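Side-chain contacts in 3-methyladenine dna-glycosylase (Archaeoglobus fulgidus, PDB 2JHN), which is a DNA repair glycosylase of the helix-hairpin-helix superfamily, combining a largely helical region with a TATA-box-binding-protein-like domain: residues G145-E150 / R176-S181; E165-A170 / E186-I191. The protein carries 1 engineered substitution. All coordinates share one frame; numbering follows the deposited sequence.

Contact 1. Residues G145-E150 / R176-S181; sequences GRFGDE and RECGLS. With MBO (mercuribenzoic acid), chain C.
Glu-177 meets Arg-146 mainly through water. Its CB lies near the plane of the guanidinium, at the edge, 4.5 Å from Arg-146 NH1. Its OE1 is also 4.5 Å from Arg-146 NH1, but well out of the guanidinium plane, so no N-H points at it. Water 1 closes the gap: it accepts a bond from Arg-146 NH1 (3.1 Å) and donates one to Glu-177 OE1 (2.9 Å). The opposite charges probably still attract.

Cys-178 is the buried centre of the contact. Its chi1 of -71° sets SG beside its own backbone N and turns it toward helix 133-147. There SG binds the mercury of mercuribenzoic acid (MBO), with 2.3 Å between Cys-178 SG and MBO HG. Arg-146 has CG anti to the backbone N (chi1 -177°) and bends at chi3 (-68°). This lays one guanidinium face near the mercury, which is offset toward the rim. The ring of the ligand is close too, with Arg-146 NH2 3.6 Å from MBO CE2. Cys-178 SG also lies 3.6 Å from Phe-147 CE2, a sulfur-aromatic contact oblique to the ring. Within the first segment, Arg-146 CG sits over the centre of the Phe-147 ring.

Gly-179 is the first residue past the helix to leave helical angles, in a Schellman motif. Its positive phi turns the chain, and its N bonds back to Arg-176 O. Leu-180 packs on Leu-139, Ile-143 and Leu-175, and so ties the turn to two helices. Ser-181 then N-caps the next helix, its OG bonding to Lys-184 N.

The contact joins the C-terminal ends of helices 133-147 and 164-177. Cys-178 also touches Lys-142, the third residue of the ligand pocket, and Ile-143. Beyond Phe-147 the chain enters strand 150-153, which pairs with strand 156-159.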
ATOM      1  N   GLY A 145     -15.062  -9.203  -2.444  1.00 15.59           N
ATOM      2  CA  GLY A 145     -15.783 -10.467  -2.659  1.00 17.42           C
ATOM      3  C   GLY A 145     -17.056 -10.196  -3.448  1.00 18.05           C
ATOM      4  O   GLY A 145     -17.383 -10.908  -4.418  1.00 18.93           O
ATOM      5  N   ARG A 146     -17.760  -9.139  -3.078  1.00 18.55           N
ATOM      6  CA  ARG A 146     -19.068  -8.888  -3.688  1.00 18.60           C
ATOM      7  C   ARG A 146     -19.029  -8.039  -4.962  1.00 19.35           C
ATOM      8  O   ARG A 146     -19.843  -8.230  -5.884  1.00 17.69           O
ATOM      9  CB  ARG A 146     -20.014  -8.281  -2.663  1.00 19.82           C
ATOM     10  CG  ARG A 146     -21.442  -8.063  -3.217  1.00 19.50           C
ATOM     11  CD  ARG A 146     -22.417  -7.886  -2.079  1.00 21.91           C
ATOM     12  NE  ARG A 146     -22.553  -9.130  -1.336  1.00 21.14           N
ATOM     13  CZ  ARG A 146     -23.062  -9.229  -0.110  1.00 22.37           C
ATOM     14  NH1 ARG A 146     -23.520  -8.149   0.529  1.00 24.01           N
ATOM     15  NH2 ARG A 146     -23.128 -10.427   0.470  1.00 25.26           N
ATOM     16  N   PHE A 147     -18.106  -7.075  -5.000  1.00 18.38           N
ATOM     17  CA  PHE A 147     -18.113  -6.059  -6.046  1.00 18.76           C
ATOM     18  C   PHE A 147     -16.845  -6.050  -6.910  1.00 19.12           C
ATOM     19  O   PHE A 147     -16.783  -5.381  -7.948  1.00 19.39           O
ATOM     20  CB  PHE A 147     -18.406  -4.677  -5.431  1.00 18.04           C
ATOM     21  CG  PHE A 147     -19.727  -4.603  -4.675  1.00 19.67           C
ATOM     22  CD1 PHE A 147     -20.952  -4.760  -5.348  1.00 21.73           C
ATOM     23  CD2 PHE A 147     -19.749  -4.383  -3.295  1.00 21.02           C
ATOM     24  CE1 PHE A 147     -22.182  -4.687  -4.638  1.00 19.87           C
ATOM     25  CE2 PHE A 147     -20.950  -4.317  -2.585  1.00 22.02           C
ATOM     26  CZ  PHE A 147     -22.173  -4.477  -3.265  1.00 19.98           C
ATOM     27  N   GLY A 148     -15.825  -6.795  -6.491  1.00 20.38           N
ATOM     28  CA  GLY A 148     -14.581  -6.842  -7.242  1.00 21.63           C
ATOM     29  C   GLY A 148     -14.614  -7.776  -8.428  1.00 23.31           C
ATOM     30  O   GLY A 148     -15.491  -8.639  -8.538  1.00 23.17           O
ATOM     31  N   ASP A 149     -13.655  -7.607  -9.329  1.00 25.14           N
ATOM     32  CA  ASP A 149     -13.481  -8.529 -10.441  1.00 27.15           C
ATOM     33  C   ASP A 149     -12.976  -9.879  -9.948  1.00 27.85           C
ATOM     34  O   ASP A 149     -12.290  -9.965  -8.934  1.00 26.95           O
ATOM     35  CB  ASP A 149     -12.509  -7.957 -11.469  1.00 28.06           C
ATOM     36  CG  ASP A 149     -13.158  -6.927 -12.366  1.00 32.09           C
ATOM     37  OD1 ASP A 149     -14.160  -7.263 -13.055  1.00 36.26           O
ATOM     38  OD2 ASP A 149     -12.662  -5.779 -12.389  1.00 35.15           O
ATOM     39  N   GLU A 150     -13.331 -10.931 -10.683  1.00 29.22           N
ATOM     40  CA  GLU A 150     -12.864 -12.284 -10.412  1.00 30.64           C
ATOM     41  C   GLU A 150     -12.418 -12.893 -11.737  1.00 31.02           C
ATOM     42  O   GLU A 150     -13.150 -12.825 -12.738  1.00 31.01           O
ATOM     43  CB  GLU A 150     -13.987 -13.109  -9.777  1.00 31.11           C
ATOM     44  CG  GLU A 150     -13.529 -14.238  -8.856  1.00 33.16           C
ATOM     45  CD  GLU A 150     -14.697 -14.966  -8.176  1.00 33.51           C
ATOM     46  OE1 GLU A 150     -15.754 -14.324  -7.931  1.00 36.72           O
ATOM     47  OE2 GLU A 150     -14.551 -16.181  -7.880  1.00 37.10           O
ATOM     48  N   ARG A 176     -22.707  -0.180   2.693  1.00 22.99           N
ATOM     49  CA  ARG A 176     -23.146  -0.297   4.094  1.00 24.96           C
ATOM     50  C   ARG A 176     -23.428  -1.746   4.438  1.00 24.55           C
ATOM     51  O   ARG A 176     -23.117  -2.194   5.532  1.00 25.52           O
ATOM     52  CB  ARG A 176     -24.394   0.551   4.406  1.00 25.01           C
ATOM     53  CG  ARG A 176     -24.210   2.059   4.237  1.00 27.11           C
ATOM     54  CD  ARG A 176     -25.458   2.806   4.668  1.00 27.96           C
ATOM     55  NE  ARG A 176     -25.689   2.613   6.094  1.00 33.08           N
ATOM     56  CZ  ARG A 176     -26.850   2.848   6.703  1.00 37.66           C
ATOM     57  NH1 ARG A 176     -27.909   3.269   6.009  1.00 38.17           N
ATOM     58  NH2 ARG A 176     -26.955   2.645   8.013  1.00 39.48           N
ATOM     59  N   GLU A 177     -24.027  -2.472   3.496  1.00 24.70           N
ATOM     60  CA  GLU A 177     -24.310  -3.894   3.672  1.00 25.18           C
ATOM     61  C   GLU A 177     -23.056  -4.715   3.944  1.00 24.30           C
ATOM     62  O   GLU A 177     -23.077  -5.650   4.735  1.00 24.46           O
ATOM     63  CB  GLU A 177     -25.072  -4.435   2.468  1.00 25.51           C
ATOM     64  CG  GLU A 177     -26.503  -3.900   2.415  1.00 26.59           C
ATOM     65  CD  GLU A 177     -27.285  -4.305   1.156  1.00 27.72           C
ATOM     66  OE1 GLU A 177     -26.776  -5.079   0.284  1.00 30.04           O
ATOM     67  OE2 GLU A 177     -28.436  -3.825   1.054  1.00 28.03           O
ATOM     68  N   CYS A 178     -21.946  -4.324   3.322  1.00 23.86           N
ATOM     69  CA  CYS A 178     -20.686  -5.039   3.490  1.00 23.78           C
ATOM     70  C   CYS A 178     -19.995  -4.662   4.820  1.00 24.06           C
ATOM     71  O   CYS A 178     -19.000  -5.280   5.199  1.00 24.52           O
ATOM     72  CB  CYS A 178     -19.757  -4.767   2.295  1.00 22.87           C
ATOM     73  SG  CYS A 178     -20.262  -5.539   0.698  1.00 21.51           S
ATOM     74  N   GLY A 179     -20.530  -3.667   5.522  1.00 25.21           N
ATOM     75  CA  GLY A 179     -20.028  -3.276   6.853  1.00 25.77           C
ATOM     76  C   GLY A 179     -19.608  -1.822   7.034  1.00 26.66           C
ATOM     77  O   GLY A 179     -19.315  -1.388   8.154  1.00 26.97           O
ATOM     78  N   LEU A 180     -19.557  -1.065   5.943  1.00 27.23           N
ATOM     79  CA  LEU A 180     -19.140   0.344   5.994  1.00 28.01           C
ATOM     80  C   LEU A 180     -20.182   1.265   6.615  1.00 28.56           C
ATOM     81  O   LEU A 180     -21.378   1.157   6.324  1.00 29.08           O
ATOM     82  CB  LEU A 180     -18.759   0.875   4.597  1.00 28.33           C
ATOM     83  CG  LEU A 180     -17.372   0.601   4.006  1.00 28.51           C
ATOM     84  CD1 LEU A 180     -17.193  -0.862   3.697  1.00 30.85           C
ATOM     85  CD2 LEU A 180     -17.209   1.414   2.734  1.00 28.22           C
ATOM     86  N   SER A 181     -19.710   2.171   7.467  1.00 28.31           N
ATOM     87  CA  SER A 181     -20.522   3.235   8.033  1.00 28.84           C
ATOM     88  C   SER A 181     -21.132   4.030   6.898  1.00 28.40           C
ATOM     89  O   SER A 181     -20.577   4.081   5.801  1.00 29.36           O
ATOM     90  CB  SER A 181     -19.667   4.165   8.909  1.00 29.11           C
ATOM     91  OG  SER A 181     -19.071   5.212   8.147  1.00 30.36           O
TER
HETATM   92 HG   MBO C1296     -19.981  -7.803   1.168  0.70 24.57          HG
HETATM   93  CE1 MBO C1296     -19.671 -10.025   1.556  0.70 23.92           C
HETATM   94  CE2 MBO C1296     -20.302 -10.611   2.644  0.70 22.74           C
HETATM   95  CE3 MBO C1296     -20.105 -11.967   2.864  0.70 24.07           C
HETATM   96  CE4 MBO C1296     -19.282 -12.704   2.016  0.70 24.12           C
HETATM   97  CE5 MBO C1296     -18.661 -12.103   0.922  0.70 24.34           C
HETATM   98  CE6 MBO C1296     -18.857 -10.747   0.687  0.70 22.73           C
HETATM   99  CZ  MBO C1296     -19.071 -14.163   2.275  0.70 25.14           C
HETATM  100  OZ1 MBO C1296     -18.449 -14.840   1.441  0.70 27.06           O
HETATM  101  OZ2 MBO C1296     -19.505 -14.658   3.331  0.70 27.09           O
HETATM  102  O   HOH W   1     -24.053  -5.314  -0.647  1.00 26.27           O

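Contact 2. Residues E165-A170 / E186-I191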
ATOM      1  N   GLU A 165     -16.813   2.123 -11.537  1.00 19.69           N
ATOM      2  CA  GLU A 165     -18.131   1.698 -12.070  1.00 21.71           C
ATOM      3  C   GLU A 165     -18.894   0.721 -11.180  1.00 20.32           C
ATOM      4  O   GLU A 165     -20.092   0.893 -10.959  1.00 19.86           O
ATOM      5  CB  GLU A 165     -17.948   1.099 -13.471  1.00 21.90           C
ATOM      6  CG  GLU A 165     -17.571   2.125 -14.524  1.00 27.00           C
ATOM      7  CD  GLU A 165     -16.057   2.272 -14.753  1.00 33.13           C
ATOM      8  OE1 GLU A 165     -15.224   1.820 -13.914  1.00 33.31           O
ATOM      9  OE2 GLU A 165     -15.694   2.853 -15.799  1.00 35.16           O
ATOM     10  N   ALA A 166     -18.178  -0.288 -10.668  1.00 19.73           N
ATOM     11  CA  ALA A 166     -18.720  -1.317  -9.784  1.00 19.11           C
ATOM     12  C   ALA A 166     -19.188  -0.722  -8.462  1.00 18.85           C
ATOM     13  O   ALA A 166     -20.216  -1.125  -7.926  1.00 18.66           O
ATOM     14  CB  ALA A 166     -17.670  -2.418  -9.541  1.00 18.87           C
ATOM     15  N   ILE A 167     -18.424   0.247  -7.951  1.00 18.14           N
ATOM     16  CA  ILE A 167     -18.780   0.992  -6.736  1.00 18.21           C
ATOM     17  C   ILE A 167     -20.035   1.861  -6.892  1.00 18.54           C
ATOM     18  O   ILE A 167     -20.896   1.905  -6.000  1.00 17.79           O
ATOM     19  CB  ILE A 167     -17.567   1.840  -6.236  1.00 18.18           C
ATOM     20  CG1 ILE A 167     -16.461   0.894  -5.749  1.00 16.64           C
ATOM     21  CG2 ILE A 167     -17.981   2.835  -5.129  1.00 17.90           C
ATOM     22  CD1 ILE A 167     -16.885  -0.062  -4.597  1.00 16.83           C
ATOM     23  N   LEU A 168     -20.129   2.545  -8.026  1.00 19.28           N
ATOM     24  CA  LEU A 168     -21.301   3.361  -8.305  1.00 21.25           C
ATOM     25  C   LEU A 168     -22.557   2.478  -8.332  1.00 22.65           C
ATOM     26  O   LEU A 168     -23.597   2.847  -7.771  1.00 23.59           O
ATOM     27  CB  LEU A 168     -21.106   4.148  -9.612  1.00 21.06           C
ATOM     28  CG  LEU A 168     -20.062   5.287  -9.542  1.00 22.91           C
ATOM     29  CD1 LEU A 168     -19.935   5.952 -10.896  1.00 24.60           C
ATOM     30  CD2 LEU A 168     -20.389   6.325  -8.455  1.00 24.90           C
ATOM     31  N   LYS A 169     -22.428   1.297  -8.930  1.00 23.89           N
ATOM     32  CA  LYS A 169     -23.497   0.291  -8.943  1.00 24.92           C
ATOM     33  C   LYS A 169     -23.817  -0.252  -7.546  1.00 25.05           C
ATOM     34  O   LYS A 169     -24.981  -0.346  -7.173  1.00 24.61           O
ATOM     35  CB  LYS A 169     -23.185  -0.847  -9.932  1.00 25.57           C
ATOM     36  CG  LYS A 169     -24.254  -1.990  -9.945  1.00 27.41           C
ATOM     37  CD  LYS A 169     -25.686  -1.481 -10.296  1.00 31.05           C
ATOM     38  CE  LYS A 169     -26.756  -2.564 -10.020  1.00 30.41           C
ATOM     39  NZ  LYS A 169     -28.141  -2.023  -9.850  1.00 31.04           N
ATOM     40  N   ALA A 170     -22.794  -0.585  -6.760  1.00 24.49           N
ATOM     41  CA  ALA A 170     -22.993  -1.014  -5.370  1.00 24.74           C
ATOM     42  C   ALA A 170     -23.780   0.034  -4.596  1.00 24.92           C
ATOM     43  O   ALA A 170     -24.660  -0.303  -3.803  1.00 25.40           O
ATOM     44  CB  ALA A 170     -21.608  -1.282  -4.668  1.00 23.46           C
ATOM     45  N   GLU A 186     -20.766   6.861   1.694  1.00 20.68           N
ATOM     46  CA  GLU A 186     -21.070   8.086   0.991  1.00 21.76           C
ATOM     47  C   GLU A 186     -19.846   8.746   0.336  1.00 20.59           C
ATOM     48  O   GLU A 186     -19.902   9.177  -0.802  1.00 20.41           O
ATOM     49  CB  GLU A 186     -21.734   9.062   1.962  1.00 22.56           C
ATOM     50  CG  GLU A 186     -23.185   8.741   2.211  1.00 27.45           C
ATOM     51  CD  GLU A 186     -23.911   9.838   2.968  1.00 33.99           C
ATOM     52  OE1 GLU A 186     -23.236  10.621   3.682  1.00 36.91           O
ATOM     53  OE2 GLU A 186     -25.156   9.904   2.848  1.00 35.57           O
ATOM     54  N   LEU A 187     -18.739   8.799   1.073  1.00 20.61           N
ATOM     55  CA  LEU A 187     -17.521   9.427   0.571  1.00 19.51           C
ATOM     56  C   LEU A 187     -16.879   8.600  -0.571  1.00 18.55           C
ATOM     57  O   LEU A 187     -16.438   9.158  -1.577  1.00 17.84           O
ATOM     58  CB  LEU A 187     -16.554   9.658   1.730  1.00 20.36           C
ATOM     59  CG  LEU A 187     -15.271  10.459   1.476  1.00 21.12           C
ATOM     60  CD1 LEU A 187     -15.571  11.805   0.803  1.00 21.16           C
ATOM     61  CD2 LEU A 187     -14.494  10.626   2.782  1.00 20.24           C
ATOM     62  N   ILE A 188     -16.840   7.279  -0.409  1.00 17.32           N
ATOM     63  CA  ILE A 188     -16.296   6.390  -1.444  1.00 18.07           C
ATOM     64  C   ILE A 188     -17.103   6.516  -2.744  1.00 18.20           C
ATOM     65  O   ILE A 188     -16.544   6.650  -3.828  1.00 18.32           O
ATOM     66  CB  ILE A 188     -16.156   4.932  -0.931  1.00 16.84           C
ATOM     67  CG1 ILE A 188     -15.064   4.892   0.162  1.00 18.19           C
ATOM     68  CG2 ILE A 188     -15.857   3.965  -2.111  1.00 16.47           C
ATOM     69  CD1 ILE A 188     -14.956   3.596   0.915  1.00 15.97           C
ATOM     70  N   VAL A 189     -18.431   6.529  -2.632  1.00 19.17           N
ATOM     71  CA  VAL A 189     -19.261   6.732  -3.819  1.00 18.94           C
ATOM     72  C   VAL A 189     -18.937   8.095  -4.467  1.00 18.54           C
ATOM     73  O   VAL A 189     -18.766   8.197  -5.680  1.00 18.29           O
ATOM     74  CB  VAL A 189     -20.768   6.542  -3.494  1.00 19.65           C
ATOM     75  CG1 VAL A 189     -21.648   7.014  -4.666  1.00 20.55           C
ATOM     76  CG2 VAL A 189     -21.056   5.075  -3.158  1.00 20.70           C
ATOM     77  N   GLU A 190     -18.782   9.125  -3.641  1.00 18.98           N
ATOM     78  CA  GLU A 190     -18.390  10.461  -4.104  1.00 19.34           C
ATOM     79  C   GLU A 190     -17.088  10.448  -4.940  1.00 18.48           C
ATOM     80  O   GLU A 190     -17.023  10.980  -6.056  1.00 17.60           O
ATOM     81  CB  GLU A 190     -18.259  11.397  -2.893  1.00 19.44           C
ATOM     82  CG  GLU A 190     -18.285  12.878  -3.230  1.00 22.10           C
ATOM     83  CD  GLU A 190     -18.124  13.805  -2.001  1.00 22.51           C
ATOM     84  OE1 GLU A 190     -18.461  13.413  -0.854  1.00 28.05           O
ATOM     85  OE2 GLU A 190     -17.684  14.960  -2.210  1.00 28.96           O
ATOM     86  N   ILE A 191     -16.068   9.787  -4.402  1.00 17.02           N
ATOM     87  CA  ILE A 191     -14.794   9.641  -5.083  1.00 16.49           C
ATOM     88  C   ILE A 191     -14.950   8.851  -6.392  1.00 15.60           C
ATOM     89  O   ILE A 191     -14.333   9.186  -7.413  1.00 15.30           O
ATOM     90  CB  ILE A 191     -13.740   8.994  -4.131  1.00 16.37           C
ATOM     91  CG1 ILE A 191     -13.460   9.903  -2.897  1.00 16.71           C
ATOM     92  CG2 ILE A 191     -12.487   8.589  -4.901  1.00 16.51           C
ATOM     93  CD1 ILE A 191     -12.685  11.162  -3.208  1.00 19.06           C
TER
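Ile-167 and Ile-188 share a chi1 of -67°, which sets each CG2 opposite its own backbone N. The two CG2 methyls meet at 3.9 Å, and the side chains cross at a slant. Leu-168 chi2 of 178° sends CD1 out anti to CA and leaves CD2 as the branch turned to the other helix. The CB of Leu-168 does not itself point straight across. Leu-168 CD2 lies 3.7 Å from Val-189 O and 4.1 Å from Val-189 CG1. Val-189 uses both its branches. CG1 takes Leu-168, while Val-189 CG2 lies 4.3 Å from Ile-167 CG2.

The helices run in roughly opposite directions, with 136° between the axes of the two segments. These axes approach to 9.2 Å. The backbones are nearest at Leu-168 and Val-189.

Ile-167 also touches Phe-119 and Pro-162, and Ile-188 rests on Ile-126 and Ile-127 of helix 118-127. Leu-175, further along helix 164-177, touches Ile-167, Ile-188 and Val-189, while Leu-168 reaches Ala-192 and Lys-193.

This is plain packing between two consecutive helices, 164-177 and 182-192, of the helical HhH-GPD region. The two isoleucines are buried, Val-189 is partly exposed and Leu-168 lies at the exposed margin. No hydrogen bond or salt bridge crosses the contact. Its cohesion therefore rests on apolar contact and the fit of branched side chains.

Contacts 1 and 2 share helix 164-177, and their centres are 11 Å apart on the same side of the chain's centre. Their segments alternate along the chain: 145-150, 165-170, 176-181, 186-191. All four belong to the HhH-GPD region of the protein. Contact 1 brings the end of helix 133-147 to the turn after helix 164-177. Contact 2 packs that helix on helix 182-192, which follows the turn. They touch directly: Phe-147 CE1 is 3.5 Å from Ala-170 CB, and Leu-180 CD2 is 3.6 Å from Ile-188 CD1. The mercury-binding cysteine thus lies in a turn whose flanking helices pack together.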